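Local coordinates for uncharacterized protein (Acinetobacter baumannii, PDB 4L3U) that is of unknown function and folds as a small, single-chain, all-helical protein of the DUF4844 family, at residues L23-A33 against R48-A59; V80-I88 against V101-L109. One frame throughout, in Å; residues are numbered along the deposited sequence.

Interaction 1: residues L23-A33 against R48-A59; sequences LEKFKAQDHFA and RMSLNQKVADTA
F32 drops its ring onto helix 45-68, between L51, N52 and V55. This is the tight, buried part of the contact. L51 CB sits over one face of the ring, 3.7 Å from F32 CE2. V55 CG2 and the amide of N52 lie at the ring edge. F32 CG stands anti to its carbonyl carbon (chi1 -57°), which turns the ring down against the helix. Beside it, V55 CG1 packs on a face of the H31 imidazole, 3.5 Å from H31 CE1, and also touches F26.

N52 is the polar centre. Its OD1 takes the backbone N-H of H31 in a nearly straight bond (H31 N to N52 OD1 2.9 Å, 176°). N52 ND2 donates to D30 OD1 at 2.9 Å, coming from above the carboxylate plane. F32 N reaches the same D30 OD1 from the opposite face at 3.0 Å. Two bonds thus grip this oxygen and help fix the carboxylate's rotation.

The solvent side is looser: D30 is exposed there, and K27 partly so. R48 NH1 meets D30 OD2 on its syn side in a 3.1 Å salt bridge, with the acid at the guanidinium edge. F32 O lies over the guanidinium face, and R48 NH2 bonds to V42 O. At the helical end of segment 23-33, the aliphatic part of K27 runs over A56 and A59, with K27 CG 3.7 Å from A56 CB. The chain then bends at chi3, and K27 NZ forms a salt bridge with E24 OE1. A water lies within hydrogen-bonding reach of both K27 O and N52 O.

The helical segments 23-27 and 48-59 run almost antiparallel (169°), with axes 9.1 Å apart at closest approach. The loop after residue 27 continues along helix 45-68, and D30 OD1 with F32 N forms an Asx turn.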
# COMPACT_ATOMS: atom_id res chain seq x y z
N LEU A 23 5.84 7.03 8.40
CA LEU A 23 4.58 7.08 7.65
C LEU A 23 4.35 8.45 7.04
O LEU A 23 3.85 8.56 5.92
CB LEU A 23 3.41 6.73 8.57
CG LEU A 23 3.34 5.27 9.03
CD1 LEU A 23 2.37 5.12 10.18
CD2 LEU A 23 2.93 4.37 7.87
N GLU A 24 4.69 9.49 7.78
CA GLU A 24 4.52 10.86 7.30
C GLU A 24 5.39 11.10 6.08
O GLU A 24 4.96 11.70 5.10
CB GLU A 24 4.88 11.85 8.41
CG GLU A 24 3.91 11.83 9.59
CD GLU A 24 2.59 12.53 9.30
OE1 GLU A 24 2.39 12.97 8.14
OE2 GLU A 24 1.76 12.64 10.22
N LYS A 25 6.64 10.63 6.15
CA LYS A 25 7.57 10.79 5.05
C LYS A 25 7.08 9.96 3.87
O LYS A 25 7.00 10.45 2.75
CB LYS A 25 8.97 10.34 5.47
CG LYS A 25 10.02 10.48 4.39
N PHE A 26 6.72 8.71 4.15
CA PHE A 26 6.23 7.79 3.13
C PHE A 26 5.01 8.36 2.42
O PHE A 26 4.88 8.23 1.21
CB PHE A 26 5.88 6.45 3.77
CG PHE A 26 5.65 5.35 2.78
CD1 PHE A 26 6.72 4.77 2.13
CD2 PHE A 26 4.38 4.89 2.51
CE1 PHE A 26 6.53 3.75 1.22
CE2 PHE A 26 4.18 3.87 1.60
CZ PHE A 26 5.26 3.30 0.95
N LYS A 27 4.13 8.99 3.18
CA LYS A 27 2.91 9.55 2.64
C LYS A 27 3.17 10.60 1.56
O LYS A 27 2.40 10.73 0.61
CB LYS A 27 2.12 10.16 3.79
CG LYS A 27 0.82 10.82 3.40
CD LYS A 27 0.18 11.52 4.59
CE LYS A 27 1.00 12.74 5.04
NZ LYS A 27 0.33 13.49 6.14
N ALA A 28 4.27 11.34 1.70
CA ALA A 28 4.57 12.47 0.82
C ALA A 28 5.35 12.10 -0.43
O ALA A 28 5.60 12.94 -1.29
CB ALA A 28 5.33 13.54 1.60
N GLN A 29 5.74 10.83 -0.53
CA GLN A 29 6.56 10.39 -1.65
C GLN A 29 5.70 10.02 -2.85
O GLN A 29 4.52 9.68 -2.71
CB GLN A 29 7.41 9.19 -1.22
CG GLN A 29 8.40 9.51 -0.13
CD GLN A 29 8.94 8.27 0.54
OE1 GLN A 29 8.66 7.15 0.10
NE2 GLN A 29 9.70 8.45 1.61
N ASP A 30 6.30 10.10 -4.03
CA ASP A 30 5.70 9.55 -5.24
C ASP A 30 6.15 8.10 -5.30
O ASP A 30 7.35 7.82 -5.38
CB ASP A 30 6.20 10.31 -6.47
CG ASP A 30 5.49 9.88 -7.74
OD1 ASP A 30 4.78 8.86 -7.74
OD2 ASP A 30 5.65 10.58 -8.77
N HIS A 31 5.20 7.18 -5.27
CA HIS A 31 5.52 5.76 -5.21
C HIS A 31 5.47 5.07 -6.57
O HIS A 31 5.59 3.85 -6.65
CB HIS A 31 4.57 5.05 -4.26
CG HIS A 31 4.62 5.59 -2.87
ND1 HIS A 31 3.77 6.57 -2.41
CD2 HIS A 31 5.44 5.30 -1.83
CE1 HIS A 31 4.05 6.86 -1.16
NE2 HIS A 31 5.07 6.10 -0.78
N PHE A 32 5.31 5.86 -7.63
CA PHE A 32 5.05 5.30 -8.95
C PHE A 32 5.87 5.98 -10.04
O PHE A 32 5.39 6.24 -11.14
CB PHE A 32 3.56 5.39 -9.24
CG PHE A 32 2.72 4.70 -8.21
CD1 PHE A 32 2.47 3.34 -8.30
CD2 PHE A 32 2.21 5.40 -7.13
CE1 PHE A 32 1.71 2.70 -7.35
CE2 PHE A 32 1.45 4.76 -6.17
CZ PHE A 32 1.20 3.40 -6.29
N ALA A 33 7.13 6.25 -9.71
CA ALA A 33 8.08 6.80 -10.66
C ALA A 33 8.92 5.67 -11.23
O ALA A 33 8.93 4.56 -10.70
CB ALA A 33 8.96 7.83 -9.99
N ARG A 48 -1.56 8.53 -11.76
CA ARG A 48 -0.47 8.43 -10.80
C ARG A 48 -0.79 9.20 -9.53
O ARG A 48 -0.59 8.72 -8.42
CB ARG A 48 0.84 8.96 -11.38
CG ARG A 48 2.02 8.77 -10.43
CD ARG A 48 3.28 9.49 -10.88
NE ARG A 48 3.81 8.95 -12.13
CZ ARG A 48 5.06 9.11 -12.54
NH1 ARG A 48 5.93 9.78 -11.80
NH2 ARG A 48 5.45 8.58 -13.69
N MSE A 49 -1.29 10.42 -9.71
CA MSE A 49 -1.66 11.26 -8.59
C MSE A 49 -2.77 10.61 -7.77
O MSE A 49 -2.74 10.61 -6.54
CB MSE A 49 -2.15 12.60 -9.11
CG MSE A 49 -2.41 13.62 -8.04
SE MSE A 49 -3.24 15.16 -8.85
CE MSE A 49 -1.83 15.61 -10.14
N SER A 50 -3.75 10.05 -8.48
CA SER A 50 -4.85 9.35 -7.85
C SER A 50 -4.34 8.17 -7.01
O SER A 50 -4.90 7.86 -5.96
CB SER A 50 -5.81 8.85 -8.94
OG SER A 50 -6.98 8.28 -8.38
N LEU A 51 -3.27 7.53 -7.48
CA LEU A 51 -2.68 6.38 -6.80
C LEU A 51 -1.88 6.78 -5.57
O LEU A 51 -1.99 6.15 -4.52
CB LEU A 51 -1.79 5.60 -7.75
CG LEU A 51 -2.51 4.78 -8.81
CD1 LEU A 51 -1.55 4.30 -9.89
CD2 LEU A 51 -3.20 3.60 -8.16
N ASN A 52 -1.05 7.81 -5.70
CA ASN A 52 -0.31 8.34 -4.57
C ASN A 52 -1.26 8.79 -3.46
O ASN A 52 -0.95 8.65 -2.27
CB ASN A 52 0.58 9.50 -5.02
CG ASN A 52 1.80 9.02 -5.78
OD1 ASN A 52 2.49 8.10 -5.35
ND2 ASN A 52 2.08 9.64 -6.92
N GLN A 53 -2.42 9.31 -3.86
CA GLN A 53 -3.42 9.75 -2.90
C GLN A 53 -3.99 8.57 -2.11
O GLN A 53 -4.12 8.64 -0.89
CB GLN A 53 -4.55 10.50 -3.61
CG GLN A 53 -5.70 10.90 -2.71
CD GLN A 53 -5.28 11.82 -1.57
OE1 GLN A 53 -4.21 12.43 -1.61
NE2 GLN A 53 -6.13 11.92 -0.55
N LYS A 54 -4.32 7.49 -2.81
CA LYS A 54 -4.81 6.27 -2.17
C LYS A 54 -3.78 5.71 -1.19
O LYS A 54 -4.12 5.20 -0.13
CB LYS A 54 -5.15 5.22 -3.23
CG LYS A 54 -6.28 5.61 -4.17
CD LYS A 54 -7.65 5.31 -3.57
CE LYS A 54 -8.76 5.47 -4.60
NZ LYS A 54 -10.09 5.05 -4.08
N VAL A 55 -2.51 5.80 -1.57
CA VAL A 55 -1.42 5.35 -0.70
C VAL A 55 -1.33 6.28 0.49
O VAL A 55 -1.12 5.84 1.62
CB VAL A 55 -0.06 5.33 -1.46
CG1 VAL A 55 1.11 5.05 -0.51
CG2 VAL A 55 -0.08 4.30 -2.57
N ALA A 56 -1.47 7.58 0.23
CA ALA A 56 -1.42 8.57 1.29
C ALA A 56 -2.56 8.33 2.27
O ALA A 56 -2.39 8.50 3.48
CB ALA A 56 -1.51 9.97 0.70
N ASP A 57 -3.72 7.92 1.76
CA ASP A 57 -4.89 7.67 2.60
C ASP A 57 -4.62 6.54 3.59
O ASP A 57 -4.97 6.63 4.76
CB ASP A 57 -6.13 7.35 1.76
CG ASP A 57 -6.57 8.51 0.89
OD1 ASP A 57 -6.26 9.67 1.22
OD2 ASP A 57 -7.24 8.26 -0.13
N THR A 58 -4.00 5.46 3.11
CA THR A 58 -3.68 4.32 3.95
C THR A 58 -2.61 4.68 4.97
O THR A 58 -2.67 4.26 6.12
CB THR A 58 -3.21 3.13 3.12
OG1 THR A 58 -4.20 2.80 2.15
CG2 THR A 58 -2.94 1.92 4.00
N ALA A 59 -1.62 5.45 4.54
CA ALA A 59 -0.59 5.95 5.44
C ALA A 59 -1.22 6.77 6.57
O ALA A 59 -0.84 6.64 7.73
CB ALA A 59 0.40 6.80 4.67
O HOH W 1 1.88 8.99 -1.23

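Interaction 2: residues V80-I88 against V101-L109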
# COMPACT_ATOMS: atom_id res chain seq x y z
N VAL A 80 -6.18 -2.32 8.61
CA VAL A 80 -5.89 -1.04 7.98
C VAL A 80 -5.24 -1.28 6.62
O VAL A 80 -5.54 -0.58 5.65
CB VAL A 80 -4.95 -0.18 8.86
CG1 VAL A 80 -4.51 1.08 8.12
CG2 VAL A 80 -5.64 0.18 10.17
N LEU A 81 -4.36 -2.26 6.56
CA LEU A 81 -3.71 -2.64 5.31
C LEU A 81 -4.76 -3.14 4.30
O LEU A 81 -4.81 -2.67 3.17
CB LEU A 81 -2.67 -3.72 5.56
CG LEU A 81 -1.76 -4.08 4.38
CD1 LEU A 81 -0.62 -3.08 4.26
CD2 LEU A 81 -1.22 -5.49 4.54
N ALA A 82 -5.59 -4.08 4.74
CA ALA A 82 -6.60 -4.71 3.89
C ALA A 82 -7.63 -3.72 3.38
O ALA A 82 -8.05 -3.77 2.22
CB ALA A 82 -7.29 -5.85 4.65
N ASN A 83 -8.05 -2.81 4.25
CA ASN A 83 -9.01 -1.79 3.86
C ASN A 83 -8.39 -0.76 2.93
O ASN A 83 -9.05 -0.24 2.05
CB ASN A 83 -9.57 -1.09 5.09
CG ASN A 83 -10.49 -1.99 5.89
OD1 ASN A 83 -11.09 -2.93 5.36
ND2 ASN A 83 -10.61 -1.71 7.19
N GLY A 84 -7.11 -0.48 3.12
CA GLY A 84 -6.41 0.49 2.29
C GLY A 84 -6.30 0.01 0.86
O GLY A 84 -6.50 0.78 -0.08
N ILE A 85 -5.97 -1.27 0.69
CA ILE A 85 -5.77 -1.84 -0.63
C ILE A 85 -7.09 -2.10 -1.35
O ILE A 85 -7.16 -2.00 -2.58
CB ILE A 85 -4.93 -3.16 -0.56
CG1 ILE A 85 -4.47 -3.60 -1.96
CG2 ILE A 85 -5.72 -4.28 0.10
CD1 ILE A 85 -3.35 -2.75 -2.53
N SER A 86 -8.13 -2.44 -0.60
CA SER A 86 -9.43 -2.71 -1.21
C SER A 86 -10.03 -1.47 -1.87
O SER A 86 -10.96 -1.58 -2.66
CB SER A 86 -10.40 -3.28 -0.17
OG SER A 86 -10.59 -2.37 0.89
N GLN A 87 -9.48 -0.29 -1.56
CA GLN A 87 -9.97 0.97 -2.12
C GLN A 87 -9.54 1.16 -3.57
O GLN A 87 -10.00 2.08 -4.25
CB GLN A 87 -9.46 2.16 -1.31
CG GLN A 87 -9.91 2.17 0.12
CD GLN A 87 -11.41 2.14 0.25
OE1 GLN A 87 -12.12 2.92 -0.38
NE2 GLN A 87 -11.92 1.21 1.06
N ILE A 88 -8.65 0.30 -4.03
CA ILE A 88 -8.09 0.38 -5.37
C ILE A 88 -8.58 -0.79 -6.22
O ILE A 88 -8.27 -1.94 -5.94
CB ILE A 88 -6.54 0.36 -5.32
CG1 ILE A 88 -6.02 1.42 -4.35
CG2 ILE A 88 -5.97 0.58 -6.71
CD1 ILE A 88 -4.52 1.35 -4.11
N VAL A 101 2.04 -1.28 -6.92
CA VAL A 101 1.15 -1.02 -5.80
C VAL A 101 1.42 -2.02 -4.68
O VAL A 101 1.44 -1.67 -3.50
CB VAL A 101 -0.34 -1.09 -6.21
CG1 VAL A 101 -1.25 -1.11 -4.98
CG2 VAL A 101 -0.69 0.07 -7.11
N ALA A 102 1.61 -3.28 -5.06
CA ALA A 102 1.91 -4.34 -4.10
C ALA A 102 3.24 -4.07 -3.41
O ALA A 102 3.34 -4.19 -2.19
CB ALA A 102 1.94 -5.69 -4.80
N THR A 103 4.26 -3.73 -4.19
CA THR A 103 5.57 -3.41 -3.65
C THR A 103 5.47 -2.24 -2.68
O THR A 103 6.09 -2.24 -1.62
CB THR A 103 6.56 -3.07 -4.78
OG1 THR A 103 6.78 -4.24 -5.59
CG2 THR A 103 7.90 -2.59 -4.23
N THR A 104 4.69 -1.23 -3.06
CA THR A 104 4.49 -0.05 -2.23
C THR A 104 3.84 -0.43 -0.90
O THR A 104 4.24 0.06 0.16
CB THR A 104 3.64 1.01 -2.97
OG1 THR A 104 4.33 1.44 -4.15
CG2 THR A 104 3.36 2.23 -2.09
N PHE A 105 2.84 -1.30 -0.94
CA PHE A 105 2.15 -1.73 0.27
C PHE A 105 2.99 -2.68 1.11
O PHE A 105 2.76 -2.82 2.31
CB PHE A 105 0.81 -2.38 -0.08
CG PHE A 105 -0.35 -1.43 -0.07
CD1 PHE A 105 -0.55 -0.54 -1.11
CD2 PHE A 105 -1.25 -1.42 0.99
CE1 PHE A 105 -1.62 0.34 -1.10
CE2 PHE A 105 -2.32 -0.54 1.01
CZ PHE A 105 -2.50 0.34 -0.04
N GLU A 106 3.96 -3.33 0.47
CA GLU A 106 4.87 -4.21 1.20
C GLU A 106 5.73 -3.37 2.13
O GLU A 106 6.13 -3.83 3.19
CB GLU A 106 5.75 -5.00 0.23
CG GLU A 106 5.09 -6.24 -0.34
CD GLU A 106 5.96 -6.96 -1.37
OE1 GLU A 106 6.94 -6.36 -1.85
OE2 GLU A 106 5.65 -8.12 -1.70
N SER A 107 5.99 -2.13 1.73
CA SER A 107 6.78 -1.22 2.54
C SER A 107 6.06 -0.92 3.85
O SER A 107 6.70 -0.78 4.89
CB SER A 107 7.06 0.07 1.78
OG SER A 107 7.79 -0.18 0.59
N PHE A 108 4.74 -0.85 3.80
CA PHE A 108 3.93 -0.67 5.01
C PHE A 108 4.20 -1.81 5.98
O PHE A 108 4.36 -1.58 7.17
CB PHE A 108 2.43 -0.65 4.69
CG PHE A 108 1.92 0.69 4.22
CD1 PHE A 108 2.24 1.86 4.89
CD2 PHE A 108 1.09 0.77 3.10
CE1 PHE A 108 1.76 3.08 4.45
CE2 PHE A 108 0.61 1.98 2.66
CZ PHE A 108 0.95 3.14 3.33
N LEU A 109 4.24 -3.03 5.47
CA LEU A 109 4.48 -4.20 6.31
C LEU A 109 5.77 -4.02 7.09
O LEU A 109 5.82 -4.26 8.30
CB LEU A 109 4.56 -5.47 5.46
CG LEU A 109 3.29 -5.90 4.72
CD1 LEU A 109 3.55 -7.17 3.95
CD2 LEU A 109 2.14 -6.10 5.67
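F105 packs against I85, L81 and G84 between two helices of this all-helical fold. The helical segments 80-86 and 101-109 run nearly antiparallel, at 159°, and their axes come within 11.2 Å at closest approach. No hydrogen bond joins the two segments, so the contact is wholly one of apolar packing.

The first shell surrounds the F105 ring. I85 CD1 stands over one face in a CH-pi contact, 3.8 Å from the centroid and 12° off the ring normal. On the opposite face lies F108 CE2, from the next turn of F105's own helix. L81 CD1 comes to the ring edge, 3.7 Å from F105 CD2. The far end of the ring reaches the backbone of the other helix, with F105 CE2 3.7 Å from I85 N and F105 CZ 3.9 Å from G84 C. G84 has no side chain here, which lets the ring come close to the main chain.

The next contacts lie on either side of the ring along the helix. Toward V101, I85 CD1 touches V101 CG1 at 3.6 Å. I88 and V101 reach for each other tip to tip and meet more loosely. Toward L109, the two leucines cross at about a right angle. With CG anti to the backbone N (chi1 -171°), the L81 side chain reaches across to segment 101-109, one methyl at F105 and the other at L109.

Other helices enclose this layer. T58 of helix 45-68 touches both phenylalanines. W124 of helix 120-134 packs on I85 and V101, and its NE1 bonds to I88 O. F108 meets F26 edge-to-face and also touches F62. The contact itself is buried, its centre about 3 Å from the centre of the chain.

At the L109 end of the contact, L81 CD2 lies 3.6 Å from L109 CD2.

From the N terminus, helix 14-27 leads into a loop, and interaction 1 folds both back onto helix 45-68. This closes a loop over residues 34-47. The chain then runs through helix 45-68 to helix 74-86. Interaction 2 next pairs that helix with helix 95-112, closing a second loop over residues 89-100. The two closures follow in series; neither nests in nor crosses the other. Their centres lie 11 Å apart, and they touch. K54 NZ probably bonds to Q87 O, and T58 packs on G84. F26 and F32 reach helix 95-112 at T104 and V101. Together they tie the first four helices into one core.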